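PDB 1WZO: HpcE from Thermus thermophilus, which probably catalyses isomerisation of 2-hydroxyhepta-2,4-diene-1,7-dioate, a step in the breakdown of aromatic acids, as a member of the fumarylacetoacetate hydrolase family. Local coordinates for residues Val35-Pro40 with Leu79-Val84; Gly44-Val49 with Lys73-Leu78; Glu66-Phe71 with Ala193-Phe198; Gly90-His95 with Ala131-Thr136; Ile125-Val130 with Met228-Glu233. All coordinates share one frame; numbering follows the deposited sequence. Where two conformers were deposited one is given.

Contact 1: Val35-Pro40 with Leu79-Val84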
# COMPACT_ATOMS: atom_id res chain seq x y z
N VAL B 35 -13.67 21.66 -5.44
CA VAL B 35 -13.06 20.38 -5.10
C VAL B 35 -12.79 20.22 -3.61
O VAL B 35 -12.88 21.17 -2.84
CB VAL B 35 -11.73 20.19 -5.86
CG1 VAL B 35 -11.95 20.37 -7.35
CG2 VAL B 35 -10.70 21.19 -5.36
N THR B 36 -12.45 19.00 -3.21
CA THR B 36 -12.12 18.73 -1.82
C THR B 36 -10.62 18.47 -1.76
O THR B 36 -10.13 17.52 -2.36
CB THR B 36 -12.87 17.50 -1.30
OG1 THR B 36 -14.28 17.73 -1.39
CG2 THR B 36 -12.50 17.23 0.15
N TRP B 37 -9.90 19.32 -1.04
CA TRP B 37 -8.46 19.17 -0.91
C TRP B 37 -8.10 17.92 -0.13
O TRP B 37 -8.81 17.54 0.81
CB TRP B 37 -7.83 20.37 -0.20
CG TRP B 37 -7.89 21.65 -0.96
CD1 TRP B 37 -8.92 22.56 -0.98
CD2 TRP B 37 -6.87 22.18 -1.81
NE1 TRP B 37 -8.59 23.62 -1.79
CE2 TRP B 37 -7.34 23.42 -2.31
CE3 TRP B 37 -5.59 21.73 -2.19
CZ2 TRP B 37 -6.58 24.21 -3.18
CZ3 TRP B 37 -4.84 22.53 -3.06
CH2 TRP B 37 -5.34 23.75 -3.54
N LEU B 38 -7.01 17.29 -0.52
CA LEU B 38 -6.52 16.09 0.15
C LEU B 38 -5.06 16.37 0.49
O LEU B 38 -4.55 17.46 0.19
CB LEU B 38 -6.60 14.88 -0.78
CG LEU B 38 -7.96 14.51 -1.36
CD1 LEU B 38 -7.80 13.37 -2.36
CD2 LEU B 38 -8.91 14.10 -0.24
N LEU B 39 -4.39 15.41 1.11
CA LEU B 39 -2.97 15.57 1.41
C LEU B 39 -2.27 15.55 0.05
O LEU B 39 -2.67 14.81 -0.85
CB LEU B 39 -2.48 14.40 2.27
CG LEU B 39 -3.09 14.27 3.67
CD1 LEU B 39 -2.66 12.95 4.30
CD2 LEU B 39 -2.65 15.45 4.53
N PRO B 40 -1.24 16.39 -0.13
CA PRO B 40 -0.52 16.43 -1.41
C PRO B 40 0.19 15.14 -1.79
O PRO B 40 0.59 14.95 -2.93
CB PRO B 40 0.44 17.61 -1.23
CG PRO B 40 0.65 17.67 0.26
CD PRO B 40 -0.74 17.43 0.79
N LEU B 79 -4.05 15.71 8.46
CA LEU B 79 -5.28 16.37 8.06
C LEU B 79 -4.99 17.26 6.85
O LEU B 79 -3.98 17.95 6.82
CB LEU B 79 -5.80 17.23 9.21
CG LEU B 79 -7.18 17.86 9.02
CD1 LEU B 79 -8.28 16.79 9.13
CD2 LEU B 79 -7.39 18.94 10.10
N PRO B 80 -5.88 17.25 5.85
CA PRO B 80 -5.64 18.09 4.68
C PRO B 80 -6.03 19.55 4.87
O PRO B 80 -6.72 19.91 5.83
CB PRO B 80 -6.50 17.43 3.61
CG PRO B 80 -7.70 17.03 4.40
CD PRO B 80 -7.08 16.42 5.66
N HIS B 81 -5.58 20.37 3.94
CA HIS B 81 -5.89 21.79 3.91
C HIS B 81 -7.42 21.86 3.94
O HIS B 81 -8.08 21.08 3.24
CB HIS B 81 -5.33 22.39 2.61
CG HIS B 81 -5.72 23.81 2.36
ND1 HIS B 81 -5.53 24.82 3.28
CD2 HIS B 81 -6.26 24.41 1.27
CE1 HIS B 81 -5.92 25.97 2.77
NE2 HIS B 81 -6.37 25.75 1.54
N LYS B 82 -7.97 22.76 4.75
CA LYS B 82 -9.41 22.94 4.88
C LYS B 82 -10.09 21.92 5.81
O LYS B 82 -11.26 22.06 6.15
CB LYS B 82 -10.10 22.90 3.51
CG LYS B 82 -9.66 24.01 2.56
CD LYS B 82 -9.97 25.38 3.11
CE LYS B 82 -9.66 26.47 2.09
NZ LYS B 82 -9.92 27.83 2.64
N GLY B 83 -9.35 20.88 6.22
CA GLY B 83 -9.92 19.89 7.12
C GLY B 83 -10.16 20.50 8.49
O GLY B 83 -9.54 21.50 8.85
N VAL B 84 -11.05 19.89 9.27
CA VAL B 84 -11.38 20.39 10.60
C VAL B 84 -10.57 19.76 11.73
O VAL B 84 -10.56 18.54 11.90
CB VAL B 84 -12.89 20.18 10.91
CG1 VAL B 84 -13.21 20.65 12.32
CG2 VAL B 84 -13.74 20.92 9.89
O HOH W 1 -10.19 19.19 2.73
O HOH W 2 -3.48 19.38 2.34
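A type II beta turn, Pro80 to Gly83, sets His81 against Trp37 of the short strand 36-37. The two rings form a T-shaped pair. His81 supplies the edge and the indole supplies a face. The centroid of the five-membered ring of Trp37 is 4.8 Å from that of the His81 ring, with the planes at 81°. His81 CD2 is the atom that points in, 3.9 Å from Trp37 CD2. This follows from CG of His81 standing anti to the backbone N (chi1 173°), which lays the ring alongside the Trp37 side chain. Lys82 CG adds a contact at Trp37 CD1. The Lys82 amine turns away to a salt bridge with Glu239. Pro80 CB packs on the backbone near Leu38, 3.6 Å from Trp37 O. Leu39 CD2 rests 3.6 Å from Leu79 O. No direct hydrogen bond crosses here. One water donates to both Trp37 O and His81 O. A second donates to Leu38 O and accepts from His81 N. His81 ND1 is bonded to Glu239 N, and NE2 to a glycerol, probably from the crystallisation liquor. The bond from Glu239 N to ND1 restrains the imidazole, leaving carbon CD2 to meet the indole.

Contact 2: Gly44-Val49 with Lys73-Leu78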
# COMPACT_ATOMS: atom_id res chain seq x y z
N GLY B 44 5.01 8.69 4.70
CA GLY B 44 5.45 7.44 5.27
C GLY B 44 5.52 7.82 6.74
O GLY B 44 4.53 8.30 7.29
N LYS B 45 6.67 7.63 7.39
CA LYS B 45 6.79 8.00 8.79
C LYS B 45 7.13 9.48 8.92
O LYS B 45 7.81 10.06 8.07
CB LYS B 45 7.85 7.15 9.49
CG LYS B 45 9.20 7.07 8.78
CD LYS B 45 10.17 6.20 9.59
CE LYS B 45 11.51 6.00 8.88
NZ LYS B 45 11.37 5.26 7.59
N ILE B 46 6.65 10.07 10.01
CA ILE B 46 6.83 11.49 10.29
C ILE B 46 7.55 11.71 11.61
O ILE B 46 7.07 11.26 12.66
CB ILE B 46 5.46 12.19 10.37
CG1 ILE B 46 4.63 11.88 9.12
CG2 ILE B 46 5.65 13.70 10.53
CD1 ILE B 46 3.14 12.20 9.27
N LEU B 47 8.67 12.42 11.56
CA LEU B 47 9.42 12.74 12.77
C LEU B 47 9.50 14.25 12.93
O LEU B 47 9.64 14.97 11.94
CB LEU B 47 10.86 12.21 12.71
CG LEU B 47 11.07 10.70 12.71
CD1 LEU B 47 10.94 10.18 11.29
CD2 LEU B 47 12.45 10.37 13.26
N GLY B 48 9.40 14.72 14.17
CA GLY B 48 9.49 16.15 14.43
C GLY B 48 10.65 16.38 15.37
O GLY B 48 11.22 15.43 15.92
N VAL B 49 11.04 17.65 15.54
CA VAL B 49 12.14 17.98 16.44
C VAL B 49 11.62 19.03 17.40
O VAL B 49 11.05 20.03 16.97
CB VAL B 49 13.35 18.55 15.67
CG1 VAL B 49 14.56 18.67 16.59
CG2 VAL B 49 13.67 17.65 14.49
N LYS B 73 4.90 11.64 14.99
CA LYS B 73 3.53 12.09 14.74
C LYS B 73 2.92 10.96 13.91
O LYS B 73 3.42 10.63 12.83
CB LYS B 73 3.49 13.40 13.94
CG LYS B 73 3.95 14.65 14.70
CD LYS B 73 2.92 15.21 15.71
CE LYS B 73 1.77 15.96 15.04
NZ LYS B 73 1.04 16.88 15.99
N PRO B 74 1.84 10.33 14.42
CA PRO B 74 1.18 9.24 13.70
C PRO B 74 0.48 9.71 12.43
O PRO B 74 0.03 10.85 12.35
CB PRO B 74 0.18 8.71 14.73
CG PRO B 74 -0.18 9.93 15.49
CD PRO B 74 1.15 10.63 15.68
N ASN B 75 0.39 8.83 11.44
CA ASN B 75 -0.26 9.18 10.20
C ASN B 75 -1.73 9.52 10.46
O ASN B 75 -2.35 10.25 9.69
CB ASN B 75 -0.14 8.04 9.18
CG ASN B 75 1.26 7.94 8.57
OD1 ASN B 75 1.60 6.93 7.94
ND2 ASN B 75 2.06 8.97 8.74
N THR B 76 -2.28 9.01 11.56
CA THR B 76 -3.67 9.32 11.90
C THR B 76 -3.88 10.76 12.36
O THR B 76 -5.01 11.21 12.52
CB THR B 76 -4.24 8.34 12.97
OG1 THR B 76 -3.24 8.06 13.95
CG2 THR B 76 -4.70 7.03 12.31
N SER B 77 -2.78 11.49 12.59
CA SER B 77 -2.91 12.90 12.97
C SER B 77 -3.04 13.74 11.70
O SER B 77 -3.52 14.87 11.74
CB SER B 77 -1.69 13.39 13.77
OG SER B 77 -0.48 13.21 13.07
N LEU B 78 -2.62 13.19 10.56
CA LEU B 78 -2.66 13.92 9.30
C LEU B 78 -4.04 14.46 8.92
O LEU B 78 -5.06 13.77 9.05
CB LEU B 78 -2.12 13.05 8.16
CG LEU B 78 -0.61 12.79 8.20
CD1 LEU B 78 -0.27 11.61 7.30
CD2 LEU B 78 0.15 14.05 7.76
O HOH W 3 4.06 8.80 11.00
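Ile46 and Leu78 reach toward each other tip to tip where strand 46-50, an antiparallel neighbour of strand 69-73, faces the 3-10 turn 75-77. Ile46 CD1 does the touching, 3.8 Å from Leu78 CD2. Ile46 CD1 also lies 3.4 Å from Asn75 ND2, whose side chain crosses that of Ile46 obliquely. The ethyl branch of Ile46 sits beside the backbone N (chi1 -52°), and this sends CD1 toward the turn. The other branch, Ile46 CG2, meets Lys73 CB at 4.0 Å. Beyond CB the lysine bends at chi2 and chi3 and leaves the contact, and its NZ is hydrogen-bonded to Lys146 O and Phe151 O.

The Asn75 amide donates from ND2 to Gly44 O at 2.9 Å. The acceptor lies in the amide plane, and the donor stands almost straight out from the carbonyl, at a C=O...N angle of 170°. That bond restrains the amide at this end of the strand. Lys73 N donates to Ile46 O over a longer 3.2 Å. Pro74 and Thr76 also pack on Lys45 of the third subunit. One water bridges the two backbones: it accepts from Ile46 N and donates to Lys73 O at 2.7 Å.

Contact 3: Glu66-Phe71 with Ala193-Phe198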
# COMPACT_ATOMS: atom_id res chain seq x y z
N GLU B 66 22.54 18.91 22.89
CA GLU B 66 23.59 17.96 22.53
C GLU B 66 23.18 17.16 21.30
O GLU B 66 24.02 16.77 20.48
CB GLU B 66 23.85 16.99 23.69
CG GLU B 66 24.45 17.65 24.93
CD GLU B 66 24.37 16.75 26.15
OE1 GLU B 66 23.24 16.55 26.67
OE2 GLU B 66 25.42 16.24 26.59
N GLU B 67 21.89 16.88 21.19
CA GLU B 67 21.36 16.15 20.05
C GLU B 67 19.90 16.54 19.85
O GLU B 67 19.22 16.92 20.80
CB GLU B 67 21.50 14.63 20.26
CG GLU B 67 20.58 14.01 21.30
CD GLU B 67 20.87 12.53 21.51
OE1 GLU B 67 21.93 12.21 22.10
OE2 GLU B 67 20.06 11.69 21.09
N PRO B 68 19.41 16.47 18.61
CA PRO B 68 18.02 16.83 18.31
C PRO B 68 17.04 16.02 19.15
O PRO B 68 17.20 14.80 19.28
CB PRO B 68 17.90 16.51 16.82
CG PRO B 68 19.28 16.70 16.31
CD PRO B 68 20.12 16.06 17.39
N ALA B 69 16.05 16.69 19.71
CA ALA B 69 15.02 16.05 20.53
C ALA B 69 13.90 15.59 19.59
O ALA B 69 12.91 16.30 19.40
CB ALA B 69 14.48 17.03 21.56
N LEU B 70 14.07 14.40 19.03
CA LEU B 70 13.12 13.84 18.07
C LEU B 70 11.87 13.22 18.67
O LEU B 70 11.91 12.64 19.76
CB LEU B 70 13.82 12.77 17.23
CG LEU B 70 15.14 13.07 16.51
CD1 LEU B 70 15.70 11.77 15.96
CD2 LEU B 70 14.89 14.06 15.38
N PHE B 71 10.75 13.34 17.95
CA PHE B 71 9.49 12.74 18.37
C PHE B 71 8.69 12.33 17.14
O PHE B 71 8.99 12.74 16.01
CB PHE B 71 8.67 13.68 19.25
CG PHE B 71 8.17 14.91 18.55
CD1 PHE B 71 8.95 16.06 18.50
CD2 PHE B 71 6.91 14.93 17.96
CE1 PHE B 71 8.47 17.21 17.87
CE2 PHE B 71 6.43 16.07 17.33
CZ PHE B 71 7.22 17.22 17.29
N ALA B 193 19.57 19.91 6.81
CA ALA B 193 20.67 19.02 6.47
C ALA B 193 21.24 18.31 7.69
O ALA B 193 21.49 17.11 7.65
CB ALA B 193 21.78 19.81 5.77
N GLU B 194 21.44 19.04 8.79
CA GLU B 194 21.97 18.42 10.00
C GLU B 194 20.99 17.41 10.60
O GLU B 194 21.41 16.37 11.12
CB GLU B 194 22.32 19.49 11.03
CG GLU B 194 23.49 20.37 10.62
CD GLU B 194 23.74 21.49 11.61
OE1 GLU B 194 22.79 22.24 11.88
OE2 GLU B 194 24.88 21.60 12.11
N LEU B 195 19.70 17.73 10.54
CA LEU B 195 18.67 16.85 11.07
C LEU B 195 18.59 15.54 10.28
O LEU B 195 18.50 14.45 10.87
CB LEU B 195 17.31 17.56 11.06
CG LEU B 195 17.15 18.72 12.06
CD1 LEU B 195 15.86 19.47 11.79
CD2 LEU B 195 17.16 18.16 13.48
N LEU B 196 18.61 15.63 8.96
CA LEU B 196 18.55 14.43 8.12
C LEU B 196 19.80 13.58 8.28
O LEU B 196 19.76 12.35 8.13
CB LEU B 196 18.36 14.81 6.65
CG LEU B 196 17.03 15.49 6.29
CD1 LEU B 196 17.08 15.97 4.84
CD2 LEU B 196 15.86 14.52 6.49
N GLU B 197 20.93 14.22 8.59
CA GLU B 197 22.17 13.48 8.80
C GLU B 197 22.06 12.73 10.13
O GLU B 197 22.38 11.54 10.21
CB GLU B 197 23.36 14.45 8.88
CG GLU B 197 24.68 13.78 9.24
CD GLU B 197 25.79 14.80 9.43
OE1 GLU B 197 25.69 15.63 10.36
OE2 GLU B 197 26.77 14.77 8.66
N PHE B 198 21.59 13.44 11.15
CA PHE B 198 21.45 12.85 12.48
C PHE B 198 20.52 11.64 12.46
O PHE B 198 20.84 10.59 13.02
CB PHE B 198 20.89 13.89 13.46
CG PHE B 198 20.69 13.37 14.85
CD1 PHE B 198 21.77 13.15 15.70
CD2 PHE B 198 19.41 13.04 15.31
CE1 PHE B 198 21.59 12.62 16.98
CE2 PHE B 198 19.22 12.51 16.59
CZ PHE B 198 20.32 12.30 17.42
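Pro68 and Leu195 mark the nearest approach of the two backbones, their CA atoms 7.3 Å apart, where the chain leading into strand 69-73 passes helix 192-200. This is helix-on-strand packing at the border of the beta-rich fold. It is made by side chains, with no hydrogen bond across it.

Phe198 has the largest share. CG anti to the backbone N (chi1 179°) carries the ring away from the helix, across to residues 67-70 and onto Pro68. Pro68 sits on one face of that ring in a CH-pi contact. Pro68 CD is 3.5 Å from the ring centroid of Phe198 and only 1° off the ring normal, so the methylene is centred over the face. The same proline ring also reaches Leu195: Pro68 CB is 3.8 Å from Leu195 CD2. Leu70 comes at the rim instead. Leu70 CD1 lies in the ring plane, 3.7 Å from Phe198 CE2, and the two side chains slide past each other in opposite directions. The turn at Ala69, an inverse gamma turn, separates these two contacts in the sequence.

Val49 of strand 46-50 touches Pro68, Leu70 and Leu195. Arg144 of the third subunit packs on Phe198 and makes a salt bridge with Glu67. Glu67 crosses the aromatic ring obliquely, its carboxylate turned 66° from the ring plane. Glu67 CB lies 3.8 Å from Phe198 CE1, and Glu67 OE2 ends near the ring edge, 3.7 Å from Phe198 CZ.

Contact 4: Gly90-His95 with Ala131-Thr136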
# COMPACT_ATOMS: atom_id res chain seq x y z
N GLY B 90 -12.43 19.52 27.04
CA GLY B 90 -11.91 19.93 28.34
C GLY B 90 -10.49 20.47 28.37
O GLY B 90 -10.03 20.95 29.41
N ALA B 91 -9.78 20.40 27.25
CA ALA B 91 -8.41 20.91 27.20
C ALA B 91 -8.42 22.42 27.36
O ALA B 91 -9.29 23.11 26.83
CB ALA B 91 -7.75 20.53 25.87
N ARG B 92 -7.44 22.94 28.09
CA ARG B 92 -7.35 24.37 28.32
C ARG B 92 -6.26 25.06 27.52
O ARG B 92 -6.39 26.24 27.18
CB ARG B 92 -7.11 24.66 29.81
CG ARG B 92 -8.37 24.69 30.66
CD ARG B 92 -8.07 25.37 32.00
NE ARG B 92 -7.22 24.54 32.85
CZ ARG B 92 -6.39 25.02 33.77
NH1 ARG B 92 -6.29 26.33 33.98
NH2 ARG B 92 -5.68 24.18 34.50
N PHE B 93 -5.17 24.34 27.23
CA PHE B 93 -4.05 24.93 26.51
C PHE B 93 -3.63 24.20 25.23
O PHE B 93 -2.70 23.39 25.25
CB PHE B 93 -2.83 25.02 27.43
CG PHE B 93 -3.15 25.55 28.81
CD1 PHE B 93 -3.37 24.68 29.87
CD2 PHE B 93 -3.23 26.92 29.04
CE1 PHE B 93 -3.66 25.17 31.15
CE2 PHE B 93 -3.52 27.42 30.31
CZ PHE B 93 -3.74 26.54 31.37
N VAL B 94 -4.31 24.49 24.12
CA VAL B 94 -4.01 23.89 22.82
C VAL B 94 -3.33 24.95 21.96
O VAL B 94 -3.81 26.08 21.87
CB VAL B 94 -5.28 23.40 22.12
CG1 VAL B 94 -4.95 22.83 20.74
CG2 VAL B 94 -5.96 22.34 22.97
N HIS B 95 -2.22 24.59 21.33
CA HIS B 95 -1.44 25.51 20.51
C HIS B 95 -1.14 25.00 19.11
O HIS B 95 -0.95 23.79 18.90
CB HIS B 95 -0.10 25.80 21.19
CG HIS B 95 -0.22 26.50 22.50
ND1 HIS B 95 0.07 27.84 22.66
CD2 HIS B 95 -0.59 26.05 23.72
CE1 HIS B 95 -0.12 28.18 23.92
NE2 HIS B 95 -0.52 27.11 24.59
N ALA B 131 -1.42 19.73 22.73
CA ALA B 131 -2.32 20.01 23.83
C ALA B 131 -1.41 19.99 25.05
O ALA B 131 -1.10 18.93 25.60
CB ALA B 131 -3.39 18.94 23.94
N ARG B 132 -0.95 21.17 25.45
CA ARG B 132 -0.03 21.28 26.58
C ARG B 132 -0.57 20.71 27.89
O ARG B 132 0.21 20.39 28.79
CB ARG B 132 0.41 22.74 26.76
CG ARG B 132 1.26 23.23 25.59
CD ARG B 132 1.95 24.55 25.89
NE ARG B 132 2.86 24.95 24.82
CZ ARG B 132 3.92 24.24 24.43
NH1 ARG B 132 4.21 23.09 25.02
NH2 ARG B 132 4.69 24.69 23.44
N ASP B 133 -1.89 20.58 27.99
CA ASP B 133 -2.51 20.02 29.18
C ASP B 133 -1.94 18.64 29.45
O ASP B 133 -1.79 18.23 30.60
CB ASP B 133 -4.03 19.85 28.99
CG ASP B 133 -4.75 21.15 28.74
OD1 ASP B 133 -4.42 21.84 27.75
OD2 ASP B 133 -5.66 21.48 29.54
N TYR B 134 -1.61 17.93 28.38
CA TYR B 134 -1.12 16.57 28.50
C TYR B 134 0.39 16.39 28.44
O TYR B 134 0.86 15.26 28.31
CB TYR B 134 -1.79 15.69 27.43
CG TYR B 134 -3.29 15.94 27.31
CD1 TYR B 134 -4.10 16.04 28.44
CD2 TYR B 134 -3.88 16.10 26.06
CE1 TYR B 134 -5.47 16.28 28.32
CE2 TYR B 134 -5.24 16.35 25.93
CZ TYR B 134 -6.03 16.44 27.06
OH TYR B 134 -7.37 16.70 26.93
N VAL B 135 1.14 17.47 28.55
CA VAL B 135 2.59 17.39 28.51
C VAL B 135 3.23 17.26 29.90
O VAL B 135 2.79 17.89 30.86
CB VAL B 135 3.21 18.62 27.80
CG1 VAL B 135 4.73 18.57 27.86
CG2 VAL B 135 2.75 18.67 26.34
N THR B 136 4.26 16.41 29.98
CA THR B 136 5.03 16.17 31.20
C THR B 136 6.46 15.90 30.73
O THR B 136 6.75 16.07 29.54
CB THR B 136 4.54 14.93 31.98
OG1 THR B 136 4.68 13.76 31.16
CG2 THR B 136 3.08 15.09 32.38
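Asp133 receives two successive backbone N-H groups, Arg92 N and Phe93 N, and these hydrogen bonds dominate the contact. Phe93 N reaches OD1 of Asp133 at 2.7 Å, on its syn lone pair. Arg92 N meets OD2 of Asp133, also at 2.7 Å and on the syn side, but 28° out of the carboxylate plane. Both oxygens are thus gripped, and the carboxylate cannot easily turn. With an alanine in place of Asp133 both N-H groups lose this acceptor, and the bend at Arg92 and Phe93 would probably become more mobile. The backbone adds one bond, Arg132 N to Phe93 O at 2.8 Å. Next to it Val94 and Ala131 form an antiparallel non-hydrogen-bonded pair.

The other contacts are packing. The Arg132 chain, extended from CG to NE, crosses the His95 ring at about a right angle. Arg132 CD is 3.7 Å from His95 CD2, and NE stands over one ring face, near the rim. Val94 CG2 meets Ala131 CB at 4.4 Å. Ala91 CB lies 4.0 Å from Tyr134 OH.

The contact lies where strand 94-104 begins and its partner, strand 120-131, ends. Strand 221-222 packs here through Gln221, against Phe93 and His95. Helix 143-146 also packs here, with Ala145 on Tyr134 and Arg144 in a cation-pi contact with the same ring.

Contact 5: Ile125-Val130 with Met228-Glu233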
# COMPACT_ATOMS: atom_id res chain seq x y z
N ILE B 125 3.87 22.84 4.21
CA ILE B 125 3.62 23.48 5.49
C ILE B 125 2.96 22.49 6.45
O ILE B 125 2.15 21.66 6.03
CB ILE B 125 2.67 24.68 5.35
CG1 ILE B 125 3.22 25.68 4.33
CG2 ILE B 125 2.45 25.35 6.71
CD1 ILE B 125 2.20 26.71 3.89
N ALA B 126 3.30 22.58 7.73
CA ALA B 126 2.71 21.71 8.73
C ALA B 126 2.25 22.52 9.94
O ALA B 126 2.86 23.53 10.29
CB ALA B 126 3.71 20.65 9.19
N ASN B 127 1.16 22.08 10.54
CA ASN B 127 0.66 22.70 11.75
C ASN B 127 0.81 21.58 12.80
O ASN B 127 -0.04 20.70 12.91
CB ASN B 127 -0.82 23.08 11.60
CG ASN B 127 -1.32 23.90 12.77
OD1 ASN B 127 -0.69 23.92 13.83
ND2 ASN B 127 -2.45 24.57 12.59
N ASP B 128 1.92 21.61 13.53
CA ASP B 128 2.22 20.58 14.53
C ASP B 128 1.57 20.93 15.87
O ASP B 128 2.24 21.35 16.82
CB ASP B 128 3.74 20.44 14.66
CG ASP B 128 4.16 19.44 15.72
OD1 ASP B 128 3.46 18.41 15.88
OD2 ASP B 128 5.19 19.67 16.39
N LEU B 129 0.26 20.74 15.94
CA LEU B 129 -0.52 21.06 17.13
C LEU B 129 -0.12 20.28 18.38
O LEU B 129 0.43 19.17 18.31
CB LEU B 129 -2.01 20.87 16.85
CG LEU B 129 -2.64 21.90 15.89
CD1 LEU B 129 -3.37 21.19 14.75
CD2 LEU B 129 -3.59 22.80 16.66
N VAL B 130 -0.38 20.88 19.53
CA VAL B 130 -0.07 20.25 20.79
C VAL B 130 -1.07 20.67 21.85
O VAL B 130 -1.55 21.80 21.86
CB VAL B 130 1.36 20.63 21.28
CG1 VAL B 130 1.49 22.15 21.42
CG2 VAL B 130 1.64 19.97 22.63
N MET B 228 -7.32 28.67 11.67
CA MET B 228 -5.87 28.82 11.60
C MET B 228 -5.39 28.84 10.16
O MET B 228 -5.77 27.99 9.35
CB MET B 228 -5.19 27.67 12.35
CG MET B 228 -5.60 27.56 13.81
SD MET B 228 -4.93 26.07 14.59
CE MET B 228 -5.83 24.82 13.70
N ARG B 229 -4.56 29.83 9.84
CA ARG B 229 -4.00 29.94 8.50
C ARG B 229 -2.49 30.11 8.64
O ARG B 229 -2.01 31.15 9.09
CB ARG B 229 -4.58 31.13 7.73
CG ARG B 229 -4.20 31.13 6.26
CD ARG B 229 -4.73 32.36 5.55
NE ARG B 229 -4.04 33.57 5.97
CZ ARG B 229 -4.63 34.75 6.15
NH1 ARG B 229 -5.93 34.87 5.96
NH2 ARG B 229 -3.91 35.80 6.52
N LEU B 230 -1.76 29.07 8.27
CA LEU B 230 -0.31 29.09 8.35
C LEU B 230 0.28 29.31 6.97
O LEU B 230 -0.19 28.75 5.98
CB LEU B 230 0.20 27.76 8.94
CG LEU B 230 0.19 27.64 10.46
CD1 LEU B 230 -1.17 28.03 11.03
CD2 LEU B 230 0.55 26.21 10.85
N GLU B 231 1.31 30.14 6.91
CA GLU B 231 1.96 30.45 5.65
C GLU B 231 3.48 30.39 5.77
O GLU B 231 4.04 30.76 6.80
CB GLU B 231 1.54 31.85 5.17
CG GLU B 231 0.09 31.95 4.72
CD GLU B 231 -0.31 33.37 4.35
OE1 GLU B 231 0.50 34.08 3.71
OE2 GLU B 231 -1.44 33.78 4.68
N ILE B 232 4.12 29.90 4.73
CA ILE B 232 5.57 29.82 4.68
C ILE B 232 5.97 30.32 3.30
O ILE B 232 5.35 29.95 2.29
CB ILE B 232 6.10 28.39 4.87
CG1 ILE B 232 5.71 27.86 6.26
CG2 ILE B 232 7.61 28.38 4.73
CD1 ILE B 232 6.33 26.50 6.60
N GLU B 233 7.00 31.15 3.27
CA GLU B 233 7.50 31.74 2.03
C GLU B 233 7.53 30.76 0.86
O GLU B 233 8.27 29.77 0.89
CB GLU B 233 8.90 32.31 2.28
CG GLU B 233 9.38 33.28 1.20
CD GLU B 233 10.74 33.86 1.52
OE1 GLU B 233 11.17 33.77 2.69
OE2 GLU B 233 11.37 34.43 0.60
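Ile125 and Ile232 form the apolar centre, sliding past each other in opposite directions. Ile125 CG1 lies 3.8 Å from Ile232 CG1. The other branch of Ile125, CG2, meets Leu230 CB at 4.0 Å. The ethyl branch of Ile125 stands beside the backbone N (chi1 -56°) and comes down on the opposing backbone, where Ile125 CD1 is 3.8 Å from Leu230 O. Ile232 N is buried under this same methyl and has no hydrogen-bond partner in the model. With an alanine in place of Ile125, a gap would probably open over Leu230 and Ile232, leaving their side chains looser.

This is face-to-face packing of two beta layers, in keeping with the layered beta architecture of the fumarylacetoacetate hydrolase family. The strands 125-127 and 228-232 are not hydrogen-bonded to each other. Their axes come within 7.5 Å, and their directions differ by 144°. Strand 125-127 is bonded through its backbone to strands 94-104 and 152-159, while strand 228-232 pairs with strands 170-175 and 237-244.

Further along, Leu230 CD2 presses on Asn127 and lies 3.5 Å from Asn127 CB. The Asn127 and Met228 side chains cross at about a right angle. Asn127 ND2 gives a weak hydrogen bond to Met228 SD at 3.5 Å, while OD1 accepts from Glu97 N. Leu129 CD2 touches the same sulfur, Met228 SD, at 4.1 Å. On the other face of strand 228-232, which is partly exposed, Arg229 NE and Glu231 OE2 form a salt bridge of 2.9 Å, its hydrogen bond bent and weak.

Contacts 2, 3 and 5 converge on Asp128. Lys73 NZ of contact 2 makes a salt bridge to Asp128 OD1 at 2.9 Å. Phe71 CZ, in segment 66-71 of contact 3, lies 3.3 Å from Asp128 OD2. Asp128 is close to Glu97 and Glu99, an acidic cluster consistent with the divalent metal site of family relatives, and is salt-bridged to Lys146. Contact 4 joins contact 5 along paired strands, with His95 N 2.9 Å from Val130 O. Contacts 2 and 3 meet through Gly48 N and Phe71 O, and both touch the third subunit. Contact 1 touches contact 2 at Leu39 and Leu78. It holds the glycerol-bound His81, and its centre is about 29 Å from that of contact 3.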